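Uncharacterized protein Rv3404c/MT3512 (Mycobacterium tuberculosis, PDB 4PZU) is an uncharacterized protein of the formyl transferase family, pairing a formyl transferase fold with a C-terminal dimerization domain of the N-formyltransferase type. Local coordinates at residues L137-I142 against A189-L194; A144-A149 against V171-D176. All blocks are in the same frame, centred on the assembly; numbering follows the deposited sequence.

Contact 1: L137-I142 against A189-L194; sequences LDHGPI and ATEGNL
His139 and Glu191 supply the polar half of this contact between two surface loops. His139 NE2 donates to Glu191 OE1 over 2.9 Å, a bent bond with an N-H...O angle of 136°. The acceptor lies close to the ring plane and receives the N-H on its syn lone pair, while the ring and carboxylate planes are turned 45° apart. With CG anti to the backbone N (chi1 -178°), the ring reaches across to the second loop; Glu191 meets it by folding at chi2. The other ring nitrogen, ND1, is hydrogen-bonded to Asp134 OD2. Held at both nitrogens, the ring has its rotation fixed. The apolar part is a loose approach: CB of Leu137 comes to 4.4 Å from CD1 of Leu194, yet the two leucines account for about half of the buried surface. Arg111 ties the two loops from a third piece of chain, its NH1 bonded to Leu137 O and its NH2 to Glu191 O. Loop 137-142 joins strand 126-132 to the edge strand 142-148, whereas 189-194 follows helix 156-180 and runs into strand 194-195, which pairs in parallel with strand 111-112, where Arg111 sits.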
loop_
_atom_site.group_PDB
_atom_site.type_symbol
_atom_site.label_atom_id
_atom_site.label_comp_id
_atom_site.label_asym_id
_atom_site.label_seq_id
_atom_site.Cartn_x
_atom_site.Cartn_y
_atom_site.Cartn_z
ATOM N N LEU A 137 -27.163 0.878 20.996
ATOM C CA LEU A 137 -26.454 1.603 19.957
ATOM C C LEU A 137 -26.853 1.175 18.539
ATOM O O LEU A 137 -26.787 0.005 18.222
ATOM C CB LEU A 137 -24.931 1.458 20.141
ATOM C CG LEU A 137 -24.103 2.606 19.540
ATOM C CD1 LEU A 137 -24.513 3.946 20.161
ATOM C CD2 LEU A 137 -22.598 2.356 19.698
ATOM N N ASP A 138 -27.215 2.136 17.687
ATOM C CA ASP A 138 -27.511 1.858 16.271
ATOM C C ASP A 138 -28.546 0.721 16.144
ATOM O O ASP A 138 -28.349 -0.312 15.497
ATOM C CB ASP A 138 -26.222 1.594 15.505
ATOM C CG ASP A 138 -25.218 2.767 15.616
ATOM O OD1 ASP A 138 -25.660 3.959 15.686
ATOM O OD2 ASP A 138 -23.976 2.501 15.627
ATOM N N HIS A 139 -29.676 0.936 16.797
ATOM C CA HIS A 139 -30.646 -0.130 17.017
ATOM C C HIS A 139 -31.926 0.682 17.122
ATOM O O HIS A 139 -31.899 1.859 17.500
ATOM C CB HIS A 139 -30.276 -0.845 18.327
ATOM C CG HIS A 139 -31.149 -2.015 18.677
ATOM N ND1 HIS A 139 -32.358 -1.875 19.333
ATOM C CD2 HIS A 139 -30.956 -3.350 18.527
ATOM C CE1 HIS A 139 -32.893 -3.071 19.530
ATOM N NE2 HIS A 139 -32.061 -3.984 19.053
ATOM N N GLY A 140 -33.057 0.124 16.764
ATOM C CA GLY A 140 -34.232 0.996 16.785
ATOM C C GLY A 140 -34.842 1.153 15.415
ATOM O O GLY A 140 -34.175 0.940 14.420
ATOM N N PRO A 141 -36.141 1.490 15.370
ATOM C CA PRO A 141 -36.840 1.440 14.096
ATOM C C PRO A 141 -36.188 2.319 13.024
ATOM O O PRO A 141 -35.824 3.479 13.273
ATOM C CB PRO A 141 -38.285 1.868 14.455
ATOM C CG PRO A 141 -38.422 1.475 15.894
ATOM C CD PRO A 141 -37.056 1.693 16.512
ATOM N N ILE A 142 -36.038 1.726 11.846
ATOM C CA ILE A 142 -35.336 2.335 10.740
ATOM C C ILE A 142 -36.294 3.216 9.984
ATOM O O ILE A 142 -37.370 2.772 9.575
ATOM C CB ILE A 142 -34.729 1.241 9.823
ATOM C CG1 ILE A 142 -33.690 0.457 10.631
ATOM C CG2 ILE A 142 -34.208 1.859 8.515
ATOM C CD1 ILE A 142 -33.068 -0.726 9.932
ATOM N N ALA A 189 -35.530 -7.021 11.182
ATOM C CA ALA A 189 -36.027 -8.346 11.564
ATOM C C ALA A 189 -35.042 -9.101 12.476
ATOM O O ALA A 189 -35.444 -10.025 13.169
ATOM C CB ALA A 189 -36.392 -9.174 10.326
ATOM N N THR A 190 -33.772 -8.689 12.499
ATOM C CA THR A 190 -32.762 -9.346 13.340
ATOM C C THR A 190 -31.898 -8.373 14.135
ATOM O O THR A 190 -31.881 -7.180 13.845
ATOM C CB THR A 190 -31.833 -10.245 12.509
ATOM O OG1 THR A 190 -31.083 -9.441 11.601
ATOM C CG2 THR A 190 -32.644 -11.318 11.736
ATOM N N GLU A 191 -31.189 -8.893 15.132
ATOM C CA GLU A 191 -30.305 -8.086 15.991
ATOM C C GLU A 191 -28.995 -7.687 15.309
ATOM O O GLU A 191 -28.415 -6.655 15.632
ATOM C CB GLU A 191 -29.976 -8.844 17.291
ATOM C CG GLU A 191 -31.121 -8.946 18.292
ATOM C CD GLU A 191 -31.726 -7.596 18.615
ATOM O OE1 GLU A 191 -30.990 -6.721 19.124
ATOM O OE2 GLU A 191 -32.936 -7.411 18.347
ATOM N N GLY A 192 -28.544 -8.514 14.376
ATOM C CA GLY A 192 -27.281 -8.301 13.687
ATOM C C GLY A 192 -26.136 -8.350 14.676
ATOM O O GLY A 192 -26.124 -9.203 15.534
ATOM N N ASN A 193 -25.200 -7.409 14.587
ATOM C CA ASN A 193 -24.000 -7.458 15.418
ATOM C C ASN A 193 -23.460 -6.055 15.676
ATOM O O ASN A 193 -23.711 -5.126 14.906
ATOM C CB ASN A 193 -22.909 -8.324 14.755
ATOM C CG ASN A 193 -22.277 -7.642 13.539
ATOM O OD1 ASN A 193 -22.945 -7.452 12.515
ATOM N ND2 ASN A 193 -20.971 -7.278 13.640
ATOM N N LEU A 194 -22.663 -5.923 16.731
ATOM C CA LEU A 194 -22.190 -4.645 17.197
ATOM C C LEU A 194 -20.682 -4.667 17.397
ATOM O O LEU A 194 -20.161 -5.548 18.086
ATOM C CB LEU A 194 -22.889 -4.311 18.495
ATOM C CG LEU A 194 -22.501 -3.029 19.230
ATOM C CD1 LEU A 194 -22.657 -1.800 18.356
ATOM C CD2 LEU A 194 -23.442 -2.922 20.410
#

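Contact 2: A144-A149 against V171-D176; sequences AQRECA and VLEHFD
The methyl group of Ala144 sits over one face of the His174 imidazole, a CH-pi contact in which CB lies 3.6 Å from the ring centroid and 17° off the ring normal. Ala144 CB is nearest to His174 NE2, at 3.5 Å. The opposite face is lined by CG of Glu173, the preceding residue on the helix, also offset toward the rim. Two residues along the strand, Arg146 lies across Glu173 at about a right angle. Arg146 NH2 points at Glu173 OE1 over 2.8 Å in a salt bridge whose hydrogen bond is nearly straight (172°). The oxygen is close to the guanidinium plane, but the nitrogen meets it on the syn side, 33° out of the carboxylate plane. An extended Glu173 chain, its CG anti to the backbone N, carries the acid out from the helix to this point. Water 1 lies at the edge of the imidazole, 2.6 Å from His174 NE2, and accepts a weak hydrogen bond from Arg146 NH2. A charged pair and a methyl-ring contact thus join edge strand 142-148 to helix 156-180; Arg146 and Glu173 would probably largely offset each other's charge beside His174, while the water bridges its NE2 and the guanidinium.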
loop_
_atom_site.group_PDB
_atom_site.type_symbol
_atom_site.label_atom_id
_atom_site.label_comp_id
_atom_site.label_asym_id
_atom_site.label_seq_id
_atom_site.Cartn_x
_atom_site.Cartn_y
_atom_site.Cartn_z
ATOM N N ALA A 144 -35.072 5.184 7.213
ATOM C CA ALA A 144 -34.627 4.863 5.867
ATOM C C ALA A 144 -33.185 4.381 5.913
ATOM O O ALA A 144 -32.427 4.756 6.814
ATOM C CB ALA A 144 -34.735 6.080 4.955
ATOM N N GLN A 145 -32.807 3.577 4.922
ATOM C CA GLN A 145 -31.407 3.192 4.743
ATOM C C GLN A 145 -31.088 2.995 3.272
ATOM O O GLN A 145 -31.991 2.837 2.455
ATOM C CB GLN A 145 -31.052 1.931 5.558
ATOM C CG GLN A 145 -31.883 0.678 5.259
ATOM C CD GLN A 145 -31.607 -0.432 6.276
ATOM O OE1 GLN A 145 -30.690 -0.315 7.110
ATOM N NE2 GLN A 145 -32.367 -1.497 6.214
ATOM N N ARG A 146 -29.791 3.016 2.951
ATOM C CA ARG A 146 -29.318 2.869 1.586
ATOM C C ARG A 146 -27.954 2.199 1.648
ATOM O O ARG A 146 -27.107 2.605 2.410
ATOM C CB ARG A 146 -29.224 4.238 0.873
ATOM C CG ARG A 146 -28.884 4.128 -0.631
ATOM C CD ARG A 146 -29.277 5.384 -1.427
ATOM N NE ARG A 146 -30.699 5.631 -1.282
ATOM C CZ ARG A 146 -31.312 6.790 -1.509
ATOM N NH1 ARG A 146 -30.650 7.869 -1.915
ATOM N NH2 ARG A 146 -32.610 6.867 -1.297
ATOM N N GLU A 147 -27.763 1.174 0.835
ATOM C CA GLU A 147 -26.515 0.416 0.766
ATOM C C GLU A 147 -25.419 1.147 -0.027
ATOM O O GLU A 147 -25.701 1.939 -0.932
ATOM C CB GLU A 147 -26.812 -0.967 0.113
ATOM C CG GLU A 147 -25.554 -1.740 -0.283
ATOM C CD GLU A 147 -25.803 -3.210 -0.549
ATOM O OE1 GLU A 147 -26.981 -3.579 -0.805
ATOM O OE2 GLU A 147 -24.803 -3.984 -0.458
ATOM N N CYS A 148 -24.164 0.869 0.299
ATOM C CA CYS A 148 -23.049 1.421 -0.442
ATOM C C CYS A 148 -22.257 0.200 -0.900
ATOM O O CYS A 148 -21.911 -0.647 -0.065
ATOM C CB CYS A 148 -22.199 2.281 0.516
ATOM S SG CYS A 148 -20.635 2.852 -0.207
ATOM N N ALA A 149 -21.995 0.057 -2.189
ATOM C CA ALA A 149 -21.275 -1.140 -2.645
ATOM C C ALA A 149 -19.790 -1.060 -2.187
ATOM O O ALA A 149 -19.243 0.020 -1.965
ATOM C CB ALA A 149 -21.412 -1.327 -4.148
ATOM N N VAL A 171 -30.131 11.857 3.788
ATOM C CA VAL A 171 -30.682 12.781 4.764
ATOM C C VAL A 171 -31.450 13.925 4.064
ATOM O O VAL A 171 -32.545 14.308 4.503
ATOM C CB VAL A 171 -29.583 13.334 5.701
ATOM C CG1 VAL A 171 -30.139 14.433 6.600
ATOM C CG2 VAL A 171 -28.987 12.223 6.573
ATOM N N LEU A 172 -30.895 14.476 2.986
ATOM C CA LEU A 172 -31.624 15.494 2.232
ATOM C C LEU A 172 -32.938 14.932 1.703
ATOM O O LEU A 172 -33.945 15.636 1.719
ATOM C CB LEU A 172 -30.797 16.111 1.100
ATOM C CG LEU A 172 -29.633 17.010 1.546
ATOM C CD1 LEU A 172 -28.656 17.291 0.395
ATOM C CD2 LEU A 172 -30.101 18.286 2.240
ATOM N N GLU A 173 -32.922 13.682 1.229
ATOM C CA GLU A 173 -34.127 13.099 0.668
ATOM C C GLU A 173 -35.238 12.978 1.729
ATOM O O GLU A 173 -36.412 13.297 1.475
ATOM C CB GLU A 173 -33.834 11.754 -0.018
ATOM C CG GLU A 173 -35.098 11.155 -0.591
ATOM C CD GLU A 173 -34.936 9.786 -1.197
ATOM O OE1 GLU A 173 -33.809 9.406 -1.588
ATOM O OE2 GLU A 173 -35.986 9.104 -1.318
ATOM N N HIS A 174 -34.864 12.562 2.932
ATOM C CA HIS A 174 -35.867 12.253 3.950
ATOM C C HIS A 174 -36.026 13.341 4.974
ATOM O O HIS A 174 -36.748 13.163 5.934
ATOM C CB HIS A 174 -35.509 10.914 4.630
ATOM C CG HIS A 174 -35.554 9.763 3.687
ATOM N ND1 HIS A 174 -36.740 9.176 3.293
ATOM C CD2 HIS A 174 -34.576 9.132 3.001
ATOM C CE1 HIS A 174 -36.489 8.216 2.421
ATOM N NE2 HIS A 174 -35.176 8.163 2.234
ATOM N N PHE A 175 -35.361 14.479 4.786
ATOM C CA PHE A 175 -35.347 15.506 5.812
ATOM C C PHE A 175 -36.724 15.994 6.221
ATOM O O PHE A 175 -37.003 16.102 7.398
ATOM C CB PHE A 175 -34.511 16.713 5.427
ATOM C CG PHE A 175 -34.488 17.773 6.493
ATOM C CD1 PHE A 175 -33.691 17.614 7.623
ATOM C CD2 PHE A 175 -35.310 18.904 6.394
ATOM C CE1 PHE A 175 -33.685 18.582 8.636
ATOM C CE2 PHE A 175 -35.308 19.869 7.401
ATOM C CZ PHE A 175 -34.483 19.713 8.517
ATOM N N ASP A 176 -37.581 16.279 5.255
ATOM C CA ASP A 176 -38.939 16.791 5.557
ATOM C C ASP A 176 -39.733 15.795 6.387
ATOM O O ASP A 176 -40.405 16.173 7.343
ATOM C CB ASP A 176 -39.695 17.102 4.262
ATOM C CG ASP A 176 -39.159 18.335 3.532
ATOM O OD1 ASP A 176 -38.528 19.238 4.133
ATOM O OD2 ASP A 176 -39.412 18.424 2.324
HETATM O O HOH W 1 -34.674 5.935 1.077
#

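Both contacts start from one run of chain: 137-142 is the loop entering edge strand 142-148, and 144-149 continues along that strand. Contact 2 is nested inside the chain loop closed by contact 1, because the chain passes from the strand into helix 156-180, packs back on the strand there, and returns to the first loop only at 189-194. Their centres are about 17 Å apart, and they adjoin only in sequence. Contact 1 ties loop to loop, contact 2 strand to helix; the histidine uses an edge nitrogen in contact 1, its face and a water-bound nitrogen in contact 2. Both are surface contacts, about 14 and 13 Å from the chain centre, and the second chain touches neither.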